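Local coordinates for protein rutinosidase (PDB 6I1A) that releases the disaccharide rutinose from flavonoid glycosides such as rutin and probably also acts on beta-glucans, at residues 209-213 with 214-218; 221-224 with 225-229; 137-140 with 141-145; 172-175 with 176-180; 115-118 with 119-123. All blocks are in the same frame, centred on the assembly; numbering follows the deposited sequence.

Contact 1 (209-213 with 214-218). With NAG (2-acetamido-2-deoxy-beta-D-glucopyranose), chain F.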
loop_
_atom_site.group_PDB
_atom_site.type_symbol
_atom_site.label_atom_id
_atom_site.label_comp_id
_atom_site.label_asym_id
_atom_site.label_seq_id
_atom_site.Cartn_x
_atom_site.Cartn_y
_atom_site.Cartn_z
ATOM N N LEU A 209 3.314 3.933 7.032
ATOM C CA LEU A 209 4.729 4.110 7.409
ATOM C C LEU A 209 5.054 5.588 7.632
ATOM O O LEU A 209 6.176 5.885 8.059
ATOM C CB LEU A 209 5.637 3.559 6.313
ATOM C CG LEU A 209 5.512 2.048 6.076
ATOM C CD1 LEU A 209 6.592 1.614 5.100
ATOM C CD2 LEU A 209 5.517 1.250 7.390
ATOM N N ALA A 210 4.099 6.506 7.400
ATOM C CA ALA A 210 4.367 7.941 7.646
ATOM C C ALA A 210 4.358 8.239 9.143
ATOM O O ALA A 210 4.898 9.301 9.518
ATOM C CB ALA A 210 3.317 8.745 6.970
ATOM N N LEU A 211 3.846 7.380 9.980
ATOM C CA LEU A 211 3.737 7.610 11.449
ATOM C C LEU A 211 4.251 6.386 12.182
ATOM O O LEU A 211 3.679 5.282 11.989
ATOM C CB LEU A 211 2.289 7.971 11.792
ATOM C CG LEU A 211 2.004 8.307 13.276
ATOM C CD1 LEU A 211 2.691 9.636 13.675
ATOM C CD2 LEU A 211 0.510 8.385 13.537
ATOM N N THR A 212 5.293 6.566 12.973
ATOM C CA THR A 212 5.855 5.473 13.804
ATOM C C THR A 212 4.977 5.205 15.025
ATOM O O THR A 212 4.123 6.007 15.382
ATOM C CB THR A 212 7.285 5.747 14.269
ATOM O OG1 THR A 212 7.242 6.765 15.283
ATOM C CG2 THR A 212 8.166 6.201 13.135
ATOM N N ASP A 213 5.163 4.043 15.677
ATOM C CA ASP A 213 4.442 3.770 16.928
ATOM C C ASP A 213 4.775 4.819 17.988
ATOM O O ASP A 213 3.872 5.227 18.744
ATOM C CB ASP A 213 4.778 2.361 17.450
ATOM C CG ASP A 213 3.962 1.226 16.812
ATOM O OD1 ASP A 213 2.842 1.433 16.185
ATOM O OD2 ASP A 213 4.440 0.088 16.945
ATOM N N HIS A 214 6.013 5.290 18.044
ATOM C CA HIS A 214 6.412 6.337 19.001
ATOM C C HIS A 214 5.609 7.625 18.706
ATOM O O HIS A 214 5.077 8.248 19.629
ATOM C CB HIS A 214 7.911 6.563 18.830
ATOM C CG HIS A 214 8.591 7.411 19.828
ATOM N ND1 HIS A 214 9.277 8.575 19.461
ATOM C CD2 HIS A 214 8.766 7.258 21.162
ATOM C CE1 HIS A 214 9.831 9.105 20.543
ATOM N NE2 HIS A 214 9.490 8.349 21.611
ATOM N N GLY A 215 5.593 8.066 17.447
ATOM C CA GLY A 215 4.805 9.248 17.097
ATOM C C GLY A 215 3.344 9.027 17.347
ATOM O O GLY A 215 2.670 9.949 17.806
ATOM N N ALA A 216 2.825 7.845 17.036
ATOM C CA ALA A 216 1.410 7.531 17.258
ATOM C C ALA A 216 1.042 7.608 18.737
ATOM O O ALA A 216 -0.078 8.072 19.087
ATOM C CB ALA A 216 1.094 6.178 16.734
ATOM N N ALA A 217 1.949 7.263 19.649
ATOM C CA ALA A 217 1.672 7.371 21.095
ATOM C C ALA A 217 1.507 8.840 21.477
ATOM O O ALA A 217 0.661 9.145 22.351
ATOM C CB ALA A 217 2.800 6.704 21.894
ATOM N N TRP A 218 2.284 9.751 20.897
ATOM C CA TRP A 218 2.156 11.178 21.234
ATOM C C TRP A 218 0.819 11.664 20.663
ATOM O O TRP A 218 0.114 12.438 21.293
ATOM C CB TRP A 218 3.355 11.984 20.722
ATOM C CG TRP A 218 3.380 13.336 21.299
ATOM C CD1 TRP A 218 2.960 14.493 20.725
ATOM C CD2 TRP A 218 3.786 13.678 22.627
ATOM N NE1 TRP A 218 3.119 15.538 21.580
ATOM C CE2 TRP A 218 3.630 15.072 22.764
ATOM C CE3 TRP A 218 4.350 12.957 23.684
ATOM C CZ2 TRP A 218 3.950 15.766 23.920
ATOM C CZ3 TRP A 218 4.670 13.657 24.821
ATOM C CH2 TRP A 218 4.485 15.029 24.939
HETATM C C1 NAG F . 10.072 5.025 8.169
HETATM C C2 NAG F . 9.725 3.548 8.413
HETATM C C3 NAG F . 10.803 2.681 7.669
HETATM C C4 NAG F . 10.886 3.055 6.210
HETATM C C5 NAG F . 11.238 4.522 6.099
HETATM C C6 NAG F . 11.326 4.983 4.674
HETATM C C7 NAG F . 8.560 3.027 10.485
HETATM C C8 NAG F . 8.718 2.631 11.940
HETATM N N2 NAG F . 9.673 3.254 9.825
HETATM O O3 NAG F . 10.371 1.300 7.752
HETATM O O4 NAG F . 12.016 2.332 5.624
HETATM O O5 NAG F . 10.166 5.261 6.772
HETATM O O6 NAG F . 11.881 6.294 4.558
HETATM O O7 NAG F . 7.438 3.190 9.980
#
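T212 is the N-cap of helix 213-233, and its hydroxyl grips G215, three residues on, in the first turn. T212 OG1 takes the amide hydrogen of G215 N at 3.0 Å, in an almost straight bond (176°). The hydroxyl can reach the G215 amide because OG1 sits between the backbone N and the carbonyl carbon (chi1 73°), while the methyl CG2 is turned the other way and meets the acetamido methyl C8 of a NAG carried by the protein itself at 3.8 Å. Threonine suits the place: one branch caps the helix, the other packs on sugar. The regular helical bonds begin at the same residue, with A216 N 2.8 Å from T212 O and A217 N 2.9 Å from D213 O.

L211, just ahead of the cap, covers this turn with its two methyl groups. CD1 lies against the backbone of G215, 3.8 Å from its C, an approach that suits a residue without a side chain, while CD2 meets A216 CB at 3.9 Å. The small methyl of A216 fits beneath the leucine and rests 3.3 Å from T212 O. Beyond the turn, T212 OG1 is also hydrogen-bonded to D197 OD2, and D213 OD1 to Y250 OH on helix 248-252.

With G215 N as donor and the carboxylate of D197 as a second partner, the T212 hydroxyl can serve as acceptor and donor at once. The negative charges of D197 and D213 close to this helix start would probably interact favourably with the helix dipole.

Contact 2 (221-224 with 225-229)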
loop_
_atom_site.group_PDB
_atom_site.type_symbol
_atom_site.label_atom_id
_atom_site.label_comp_id
_atom_site.label_asym_id
_atom_site.label_seq_id
_atom_site.Cartn_x
_atom_site.Cartn_y
_atom_site.Cartn_z
ATOM N N LYS A 221 -1.890 10.565 23.036
ATOM C CA LYS A 221 -1.889 11.405 24.247
ATOM C C LYS A 221 -2.681 12.678 23.958
ATOM O O LYS A 221 -3.487 13.134 24.771
ATOM C CB LYS A 221 -0.438 11.702 24.656
ATOM C CG LYS A 221 -0.261 12.661 25.806
ATOM C CD LYS A 221 1.201 13.086 25.973
ATOM C CE LYS A 221 1.393 14.276 26.897
ATOM N NZ LYS A 221 1.019 13.870 28.267
ATOM N N TYR A 222 -2.412 13.295 22.800
ATOM C CA TYR A 222 -3.072 14.565 22.441
ATOM C C TYR A 222 -4.556 14.338 22.218
ATOM O O TYR A 222 -5.387 15.098 22.745
ATOM C CB TYR A 222 -2.409 15.140 21.196
ATOM C CG TYR A 222 -3.098 16.341 20.636
ATOM C CD1 TYR A 222 -3.173 17.521 21.326
ATOM C CD2 TYR A 222 -3.726 16.284 19.378
ATOM C CE1 TYR A 222 -3.784 18.636 20.768
ATOM C CE2 TYR A 222 -4.372 17.391 18.834
ATOM C CZ TYR A 222 -4.395 18.582 19.521
ATOM O OH TYR A 222 -4.968 19.694 19.003
ATOM N N ILE A 223 -4.929 13.333 21.428
ATOM C CA ILE A 223 -6.372 13.129 21.148
ATOM C C ILE A 223 -7.135 12.795 22.447
ATOM O O ILE A 223 -8.260 13.261 22.652
ATOM C CB ILE A 223 -6.603 12.075 20.074
ATOM C CG1 ILE A 223 -5.923 12.465 18.741
ATOM C CG2 ILE A 223 -8.107 11.859 19.903
ATOM C CD1 ILE A 223 -6.487 13.731 18.121
ATOM N N ARG A 224 -6.540 12.005 23.296
ATOM C CA ARG A 224 -7.176 11.706 24.608
ATOM C C ARG A 224 -7.349 13.004 25.389
ATOM O O ARG A 224 -8.416 13.176 26.019
ATOM C CB ARG A 224 -6.323 10.697 25.376
ATOM C CG ARG A 224 -6.504 9.283 24.894
ATOM C CD ARG A 224 -5.632 8.312 25.670
ATOM N NE ARG A 224 -6.096 6.956 25.405
ATOM C CZ ARG A 224 -5.371 5.862 25.510
ATOM N NH1 ARG A 224 -5.923 4.686 25.209
ATOM N NH2 ARG A 224 -4.101 5.905 25.934
ATOM N N ALA A 225 -6.369 13.891 25.401
ATOM C CA ALA A 225 -6.529 15.165 26.097
ATOM C C ALA A 225 -7.637 16.031 25.491
ATOM O O ALA A 225 -8.395 16.729 26.215
ATOM C CB ALA A 225 -5.243 15.911 26.142
ATOM N N VAL A 226 -7.716 16.059 24.150
ATOM C CA VAL A 226 -8.766 16.846 23.480
ATOM C C VAL A 226 -10.160 16.258 23.792
ATOM O O VAL A 226 -11.068 16.998 24.103
ATOM C CB VAL A 226 -8.531 16.903 21.955
ATOM C CG1 VAL A 226 -9.785 17.490 21.295
ATOM C CG2 VAL A 226 -7.267 17.694 21.659
ATOM N N VAL A 227 -10.279 14.941 23.685
ATOM C CA VAL A 227 -11.578 14.281 23.993
ATOM C C VAL A 227 -12.013 14.618 25.432
ATOM O O VAL A 227 -13.154 15.026 25.651
ATOM C CB VAL A 227 -11.503 12.774 23.766
ATOM C CG1 VAL A 227 -12.689 12.077 24.419
ATOM C CG2 VAL A 227 -11.383 12.487 22.278
ATOM N N GLN A 228 -11.078 14.549 26.358
ATOM C CA GLN A 228 -11.378 14.909 27.763
ATOM C C GLN A 228 -11.747 16.363 27.896
ATOM O O GLN A 228 -12.712 16.694 28.629
ATOM C CB GLN A 228 -10.215 14.493 28.632
ATOM C CG GLN A 228 -10.237 13.000 28.811
ATOM C CD GLN A 228 -9.351 12.552 29.959
ATOM O OE1 GLN A 228 -9.148 13.286 30.913
ATOM N NE2 GLN A 228 -8.835 11.336 29.849
ATOM N N ARG A 229 -11.052 17.268 27.219
ATOM C CA ARG A 229 -11.386 18.694 27.309
ATOM C C ARG A 229 -12.797 18.937 26.747
ATOM O O ARG A 229 -13.624 19.681 27.335
ATOM C CB ARG A 229 -10.321 19.525 26.597
ATOM C CG ARG A 229 -10.471 21.013 26.838
ATOM C CD ARG A 229 -10.156 21.450 28.266
ATOM N NE ARG A 229 -8.843 20.932 28.658
ATOM C CZ ARG A 229 -7.665 21.542 28.533
ATOM N NH1 ARG A 229 -7.573 22.714 27.941
ATOM N NH2 ARG A 229 -6.558 20.953 28.969
HETATM O O HOH W 1 -9.764 10.644 26.683
#
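The principal side-chain interaction is a CH-pi contact one helical turn long. V226 CG2 sits over one face of the Y222 ring, 3.9 Å from its centroid and 20° off the normal. It is displaced toward the phenol end, so that CE1 and CZ are its nearest ring atoms, both at 3.7 Å. The tyrosine lies this way because its CG is anti to the backbone N (chi1 173°), which sends the ring outward with a lean toward the next turn, where V226 CG2 meets it. A branched valine suits the spot, offering a methyl to the ring from a stem fixed at CB.

A second apolar pair, I223 CG2 with V227 CG2 at 4.1 Å, is looser. Here two beta-branched residues, four apart, meet through methyls on the same flank of the helix.

Polar contacts are mainly those of the helix itself. V226 N binds Y222 O at 2.9 Å, V227 N binds I223 O at 2.8 Å, and Q228 N binds R224 O. On the exposed side a water donates to R224 O at 2.9 Å and accepts a weak bond from Q228 NE2, a link that suits a long polar side chain there.

Around this turn of helix 213-233, Y222 packs on S167 and I171 of helix 161-179, and its OH is hydrogen-bonded to the carbonyl of P191, just past strand 187-190. I223 and V226 also touch P191, so the apolar flank is covered by the loop after that strand and by helix 161-179.

Contact 3 (137-140 with 141-145)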
loop_
_atom_site.group_PDB
_atom_site.type_symbol
_atom_site.label_atom_id
_atom_site.label_comp_id
_atom_site.label_asym_id
_atom_site.label_seq_id
_atom_site.Cartn_x
_atom_site.Cartn_y
_atom_site.Cartn_z
ATOM N N HIS A 137 -5.716 22.602 11.084
ATOM C CA HIS A 137 -4.920 21.889 10.082
ATOM C C HIS A 137 -3.449 21.841 10.450
ATOM O O HIS A 137 -2.776 20.823 10.191
ATOM C CB HIS A 137 -5.140 22.606 8.741
ATOM C CG HIS A 137 -5.143 21.729 7.536
ATOM N ND1 HIS A 137 -6.065 20.740 7.391
ATOM C CD2 HIS A 137 -4.467 21.846 6.354
ATOM C CE1 HIS A 137 -5.900 20.216 6.191
ATOM N NE2 HIS A 137 -4.950 20.857 5.531
ATOM N N SER A 138 -2.968 22.906 11.095
ATOM C CA SER A 138 -1.620 22.978 11.674
ATOM C C SER A 138 -1.723 23.086 13.194
ATOM O O SER A 138 -2.723 23.613 13.693
ATOM C CB SER A 138 -0.837 24.166 11.134
ATOM O OG SER A 138 -1.632 25.340 11.069
ATOM N N LEU A 139 -0.663 22.674 13.862
ATOM C CA LEU A 139 -0.526 22.912 15.334
ATOM C C LEU A 139 0.875 23.450 15.575
ATOM O O LEU A 139 1.796 23.257 14.787
ATOM C CB LEU A 139 -0.737 21.633 16.138
ATOM C CG LEU A 139 -2.136 21.031 16.074
ATOM C CD1 LEU A 139 -2.166 19.685 16.786
ATOM C CD2 LEU A 139 -3.177 22.005 16.643
ATOM N N PRO A 140 1.053 24.198 16.699
ATOM C CA PRO A 140 2.334 24.781 17.028
ATOM C C PRO A 140 3.481 23.781 16.979
ATOM O O PRO A 140 3.388 22.671 17.518
ATOM C CB PRO A 140 2.101 25.365 18.440
ATOM C CG PRO A 140 0.612 25.718 18.429
ATOM C CD PRO A 140 -0.005 24.573 17.653
ATOM N N GLY A 141 4.546 24.132 16.253
ATOM C CA GLY A 141 5.761 23.347 16.105
ATOM C C GLY A 141 5.787 22.457 14.860
ATOM O O GLY A 141 6.866 22.122 14.415
ATOM N N GLY A 142 4.621 22.162 14.319
ATOM C CA GLY A 142 4.591 21.412 13.060
ATOM C C GLY A 142 4.340 19.934 13.291
ATOM O O GLY A 142 5.093 19.294 14.032
ATOM N N VAL A 143 3.324 19.391 12.607
ATOM C CA VAL A 143 2.920 17.996 12.848
ATOM C C VAL A 143 3.320 17.037 11.713
ATOM O O VAL A 143 3.078 15.831 11.896
ATOM C CB VAL A 143 1.415 17.847 13.113
ATOM C CG1 VAL A 143 0.957 18.685 14.314
ATOM C CG2 VAL A 143 0.598 18.216 11.923
ATOM N N ASN A 144 3.907 17.532 10.627
ATOM C CA ASN A 144 4.234 16.597 9.528
ATOM C C ASN A 144 5.322 17.114 8.595
ATOM O O ASN A 144 5.501 16.547 7.496
ATOM C CB ASN A 144 2.989 16.282 8.696
ATOM C CG ASN A 144 2.254 17.532 8.280
ATOM O OD1 ASN A 144 2.852 18.578 8.026
ATOM N ND2 ASN A 144 0.927 17.413 8.122
ATOM N N GLY A 145 6.089 18.136 8.969
ATOM C CA GLY A 145 7.167 18.631 8.088
ATOM C C GLY A 145 6.659 19.292 6.833
ATOM O O GLY A 145 7.471 19.588 5.950
HETATM O O HOH W 2 -1.561 19.069 8.453
#
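L139 and G142 are joined across a type II beta turn, with G142 N donating to L139 O at 3.1 Å (154°) and the peptide between P140 and G141 lying at the bend. P140 suits the first corner, since its ring already restrains phi to the negative value needed there. G141 occupies the second corner at phi 95°, where a CB would press on the carbonyl oxygen of P140. G142 also has positive phi, so two glycines in succession carry the chain through a course closed to most residues.

Beyond the bend the chain folds back, and V143 reaches the residue that opened the turn. Its CG1 touches L139 CB at 3.9 Å and L139 CD1 at 4.1 Å; this methyl points back to the leucine because it is anti to V143's own carbonyl carbon (chi1 -58°). The compact, branched valine brings a methyl to the base of the leucine without a long chain to order.

The loop follows strand 131-136, at the C-terminal end of a barrel strand, the end that bears the active site in TIM-barrel glycosidases. Its bend is tied to later parts of the same loop by G141 N to E150 OE2 and by a backbone bond between G142 and W157.

A water bridges H137 and N144. It donates to H137 O at 2.8 Å and accepts a weak bond from N144 ND2 at 3.0 Å. N144 ND2 is also hydrogen-bonded to E194 O, while its OD1 takes the amide of L146. Asparagine fits because one short amide supplies both a donor and an acceptor to backbone groups.

Contact 4 (172-175 with 176-180)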
loop_
_atom_site.group_PDB
_atom_site.type_symbol
_atom_site.label_atom_id
_atom_site.label_comp_id
_atom_site.label_asym_id
_atom_site.label_seq_id
_atom_site.Cartn_x
_atom_site.Cartn_y
_atom_site.Cartn_z
ATOM N N ASP A 172 -9.043 24.972 23.222
ATOM C CA ASP A 172 -9.960 25.726 24.086
ATOM C C ASP A 172 -10.639 26.848 23.306
ATOM O O ASP A 172 -11.861 27.139 23.540
ATOM C CB ASP A 172 -9.225 26.339 25.273
ATOM C CG ASP A 172 -8.886 25.339 26.374
ATOM O OD1 ASP A 172 -9.492 24.265 26.422
ATOM O OD2 ASP A 172 -7.988 25.665 27.211
ATOM N N GLN A 173 -9.924 27.535 22.430
ATOM C CA GLN A 173 -10.522 28.629 21.617
ATOM C C GLN A 173 -11.557 28.061 20.668
ATOM O O GLN A 173 -12.620 28.701 20.486
ATOM C CB GLN A 173 -9.447 29.414 20.872
ATOM C CG GLN A 173 -8.522 30.173 21.784
ATOM C CD GLN A 173 -9.278 31.210 22.579
ATOM O OE1 GLN A 173 -10.083 31.984 22.042
ATOM N NE2 GLN A 173 -8.943 31.250 23.859
ATOM N N VAL A 174 -11.302 26.910 20.074
ATOM C CA VAL A 174 -12.286 26.309 19.132
ATOM C C VAL A 174 -13.537 25.901 19.913
ATOM O O VAL A 174 -14.669 26.160 19.467
ATOM C CB VAL A 174 -11.695 25.134 18.344
ATOM C CG1 VAL A 174 -12.764 24.525 17.448
ATOM C CG2 VAL A 174 -10.493 25.614 17.539
ATOM N N ILE A 175 -13.365 25.260 21.084
ATOM C CA ILE A 175 -14.531 24.876 21.935
ATOM C C ILE A 175 -15.328 26.122 22.276
ATOM O O ILE A 175 -16.583 26.085 22.147
ATOM C CB ILE A 175 -14.077 24.159 23.215
ATOM C CG1 ILE A 175 -13.434 22.798 22.914
ATOM C CG2 ILE A 175 -15.256 24.016 24.183
ATOM C CD1 ILE A 175 -12.647 22.205 24.058
ATOM N N ASN A 176 -14.655 27.167 22.668
ATOM C CA ASN A 176 -15.365 28.439 23.028
ATOM C C ASN A 176 -16.112 28.993 21.811
ATOM O O ASN A 176 -17.255 29.449 21.926
ATOM C CB ASN A 176 -14.408 29.503 23.569
ATOM C CG ASN A 176 -15.106 30.777 23.975
ATOM O OD1 ASN A 176 -15.876 30.738 24.959
ATOM N ND2 ASN A 176 -14.875 31.851 23.243
ATOM N N PHE A 177 -15.504 28.937 20.617
ATOM C CA PHE A 177 -16.185 29.399 19.385
ATOM C C PHE A 177 -17.488 28.598 19.206
ATOM O O PHE A 177 -18.539 29.188 18.881
ATOM C CB PHE A 177 -15.223 29.188 18.220
ATOM C CG PHE A 177 -15.779 29.617 16.879
ATOM C CD1 PHE A 177 -16.629 28.781 16.168
ATOM C CD2 PHE A 177 -15.407 30.818 16.325
ATOM C CE1 PHE A 177 -17.144 29.175 14.936
ATOM C CE2 PHE A 177 -15.920 31.228 15.088
ATOM C CZ PHE A 177 -16.771 30.414 14.409
ATOM N N ILE A 178 -17.418 27.286 19.348
ATOM C CA ILE A 178 -18.586 26.399 19.127
ATOM C C ILE A 178 -19.681 26.727 20.167
ATOM O O ILE A 178 -20.867 26.893 19.835
ATOM C CB ILE A 178 -18.189 24.928 19.138
ATOM C CG1 ILE A 178 -17.305 24.589 17.920
ATOM C CG2 ILE A 178 -19.432 24.076 19.171
ATOM C CD1 ILE A 178 -16.710 23.231 17.957
ATOM N N GLN A 179 -19.255 26.847 21.427
ATOM C CA GLN A 179 -20.241 27.053 22.533
ATOM C C GLN A 179 -20.891 28.424 22.439
ATOM O O GLN A 179 -22.062 28.554 22.896
ATOM C CB GLN A 179 -19.491 26.997 23.858
ATOM C CG GLN A 179 -19.095 25.599 24.258
ATOM C CD GLN A 179 -20.303 24.726 24.514
ATOM O OE1 GLN A 179 -20.803 24.065 23.637
ATOM N NE2 GLN A 179 -20.770 24.676 25.769
ATOM N N THR A 180 -20.238 29.424 21.907
ATOM C CA THR A 180 -20.782 30.808 21.783
ATOM C C THR A 180 -21.329 31.090 20.378
ATOM O O THR A 180 -21.664 32.248 20.054
ATOM C CB THR A 180 -19.734 31.830 22.164
ATOM O OG1 THR A 180 -18.576 31.766 21.344
ATOM C CG2 THR A 180 -19.297 31.682 23.611
HETATM O O HOH W 3 -12.971 31.380 20.871
#
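I175 and Q179, one turn apart on helix 161-179, run alongside each other in the same direction. I175 CG2 and Q179 CG meet at 4.2 Å, with CG also 3.3 Å from I175 O. The glutamine bends at its second torsion (chi2 -64°), so its methylenes stay on the isoleucine and the backbone while the amide turns aside to N234, to which OE1 is hydrogen-bonded. A glutamine is apt here, being apolar at its base and polar at its end.

On the inner flank V174 CG1 meets I178 CD1 at 4.2 Å. I178 is an unbent chain whose CD1 comes across the valine from the following turn. These two side chains touch strands 131-136 and 187-190, where branched aliphatic residues fill the seam between helix and barrel.

On the exposed side the conformations serve a water. In N176, CG anti to the backbone N (chi1 -178°) stands the amide out from the helix, where ND2 donates at 3.1 Å to a water that also reaches Q173 of the preceding turn. That water donates to Q173 O at 2.7 Å and to Q173 OE1 at 3.2 Å; the glutamine is folded at chi2, which keeps its amide oxygen and its own carbonyl close enough for one water to reach both.

At the C-terminal end of the helix, N176 O is gripped twice by one residue, by T180 OG1 at 2.7 Å and T180 N at 3.0 Å, from opposite faces of the carbonyl plane. The threonine hydroxyl thus spends its proton on the last turn, and the paired donors probably polarise that carbonyl and steady it where the helix ends.

Contact 5 (115-118 with 119-123)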
loop_
_atom_site.group_PDB
_atom_site.type_symbol
_atom_site.label_atom_id
_atom_site.label_comp_id
_atom_site.label_asym_id
_atom_site.label_seq_id
_atom_site.Cartn_x
_atom_site.Cartn_y
_atom_site.Cartn_z
ATOM N N ALA A 115 -13.536 35.578 12.247
ATOM C CA ALA A 115 -14.686 36.428 11.883
ATOM C C ALA A 115 -15.230 35.984 10.524
ATOM O O ALA A 115 -16.462 35.896 10.352
ATOM C CB ALA A 115 -14.290 37.885 11.832
ATOM N N TYR A 116 -14.354 35.716 9.583
ATOM C CA TYR A 116 -14.806 35.229 8.250
ATOM C C TYR A 116 -15.399 33.839 8.373
ATOM O O TYR A 116 -16.388 33.513 7.698
ATOM C CB TYR A 116 -13.659 35.311 7.250
ATOM C CG TYR A 116 -13.245 36.718 6.914
ATOM C CD1 TYR A 116 -14.094 37.531 6.176
ATOM C CD2 TYR A 116 -12.047 37.226 7.353
ATOM C CE1 TYR A 116 -13.747 38.841 5.889
ATOM C CE2 TYR A 116 -11.689 38.537 7.064
ATOM C CZ TYR A 116 -12.552 39.345 6.339
ATOM O OH TYR A 116 -12.248 40.661 6.056
ATOM N N LEU A 117 -14.780 32.988 9.195
ATOM C CA LEU A 117 -15.295 31.636 9.441
ATOM C C LEU A 117 -16.729 31.745 9.986
ATOM O O LEU A 117 -17.644 31.020 9.529
ATOM C CB LEU A 117 -14.355 30.908 10.422
ATOM C CG LEU A 117 -14.497 29.385 10.337
ATOM C CD1 LEU A 117 -13.282 28.698 11.002
ATOM C CD2 LEU A 117 -15.777 28.919 10.958
ATOM N N LYS A 118 -16.949 32.585 10.990
ATOM C CA LYS A 118 -18.287 32.760 11.564
ATOM C C LYS A 118 -19.307 33.301 10.529
ATOM O O LYS A 118 -20.425 32.762 10.491
ATOM C CB LYS A 118 -18.158 33.732 12.710
ATOM C CG LYS A 118 -19.524 33.964 13.352
ATOM C CD LYS A 118 -19.480 34.760 14.665
ATOM C CE LYS A 118 -20.876 35.101 15.137
ATOM N NZ LYS A 118 -21.720 33.899 15.342
ATOM N N GLU A 119 -18.905 34.257 9.690
ATOM C CA GLU A 119 -19.877 34.808 8.682
ATOM C C GLU A 119 -20.342 33.682 7.747
ATOM O O GLU A 119 -21.574 33.501 7.511
ATOM C CB GLU A 119 -19.249 35.931 7.871
ATOM C CG GLU A 119 -20.323 36.594 7.039
ATOM C CD GLU A 119 -19.913 37.252 5.740
ATOM O OE1 GLU A 119 -19.509 36.512 4.802
ATOM O OE2 GLU A 119 -20.089 38.500 5.647
ATOM N N ILE A 120 -19.375 32.884 7.272
ATOM C CA ILE A 120 -19.738 31.814 6.310
ATOM C C ILE A 120 -20.468 30.683 7.014
ATOM O O ILE A 120 -21.451 30.127 6.487
ATOM C CB ILE A 120 -18.451 31.312 5.603
ATOM C CG1 ILE A 120 -17.881 32.429 4.707
ATOM C CG2 ILE A 120 -18.726 29.993 4.873
ATOM C CD1 ILE A 120 -18.800 33.000 3.644
ATOM N N ALA A 121 -19.989 30.209 8.176
ATOM C CA ALA A 121 -20.631 29.103 8.896
ATOM C C ALA A 121 -22.062 29.493 9.277
ATOM O O ALA A 121 -22.998 28.670 9.105
ATOM C CB ALA A 121 -19.780 28.740 10.116
ATOM N N ASP A 122 -22.228 30.701 9.828
ATOM C CA ASP A 122 -23.585 31.135 10.268
ATOM C C ASP A 122 -24.520 31.158 9.044
ATOM O O ASP A 122 -25.671 30.718 9.205
ATOM C CB ASP A 122 -23.561 32.519 10.874
ATOM C CG ASP A 122 -22.989 32.605 12.286
ATOM O OD1 ASP A 122 -22.532 31.577 12.774
ATOM O OD2 ASP A 122 -22.839 33.724 12.781
ATOM N N TYR A 123 -24.029 31.615 7.901
ATOM C CA TYR A 123 -24.874 31.695 6.680
ATOM C C TYR A 123 -25.275 30.289 6.268
ATOM O O TYR A 123 -26.447 29.972 5.932
ATOM C CB TYR A 123 -24.146 32.430 5.566
ATOM C CG TYR A 123 -24.990 32.495 4.316
ATOM C CD1 TYR A 123 -26.056 33.376 4.226
ATOM C CD2 TYR A 123 -24.772 31.645 3.240
ATOM C CE1 TYR A 123 -26.874 33.406 3.089
ATOM C CE2 TYR A 123 -25.540 31.688 2.094
ATOM C CZ TYR A 123 -26.623 32.552 2.036
ATOM O OH TYR A 123 -27.397 32.632 0.900
HETATM O O HOH W 4 -16.772 35.663 5.456
#
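K118 and D122 form a salt bridge one turn apart on helix 113-128, with K118 NZ donating to D122 OD2 at 2.8 Å. The carboxylate oxygen uses its syn lone pair, on the side of OD1. The lysine runs extended as far as CE and bends only at its last torsion (chi4 58°), which turns NZ in to the rim of the carboxylate, close to its plane. A long cation paired with a short anion suits this spacing.

The backbone groups are paired as usual: E119 N with A115 O, I120 N with Y116 O at 3.1 Å, A121 N with L117 O at 2.8 Å, and D122 N with K118 O at 2.8 Å. Y116 O has a second possible donor, a water 3.1 Å away that also lies 2.9 Å from E119 OE1. Further acceptors surround this water, so both bonds need not hold at once. The same water sits at the edge of the Y116 ring, in its plane.

L117 CD2 rests on A121 CB at 4.1 Å. The alanine methyl is small enough to sit under that branch, beside L117 O, while L117 itself packs on I93 and T95 of strand 90-95, within the unit formed by strand 90-95, helix 113-128 and strand 131-136.

D122 CG is only 3.1 Å from K118 O, so the carboxylate stands beside a carbonyl oxygen. The ammonium group of K118 probably offsets this, and its nearness would probably favour an ionised aspartate.

Contact 3 is buried in a loop at the barrel's active-site end, and relies on glycines, a turn bond and a bridging water. The other four are partly buried helix turns, with apolar flanks inward and polar ones outward. Contacts 1 and 2 share helix 213-233, its capped start and its middle. Contact 2 touches contact 3 through Y222 and L139, and joins contact 4 by a salt bridge, R229 NH1 to D172 OD1 at 2.9 Å, tying two adjacent helices. Contact 4 meets contact 5 by plain packing of F177 on L117 and K118. Contacts 1 and 5, centres about 35 Å apart, lie on opposite sides of the chain's centre: glycan-side capping against a surface ion pair.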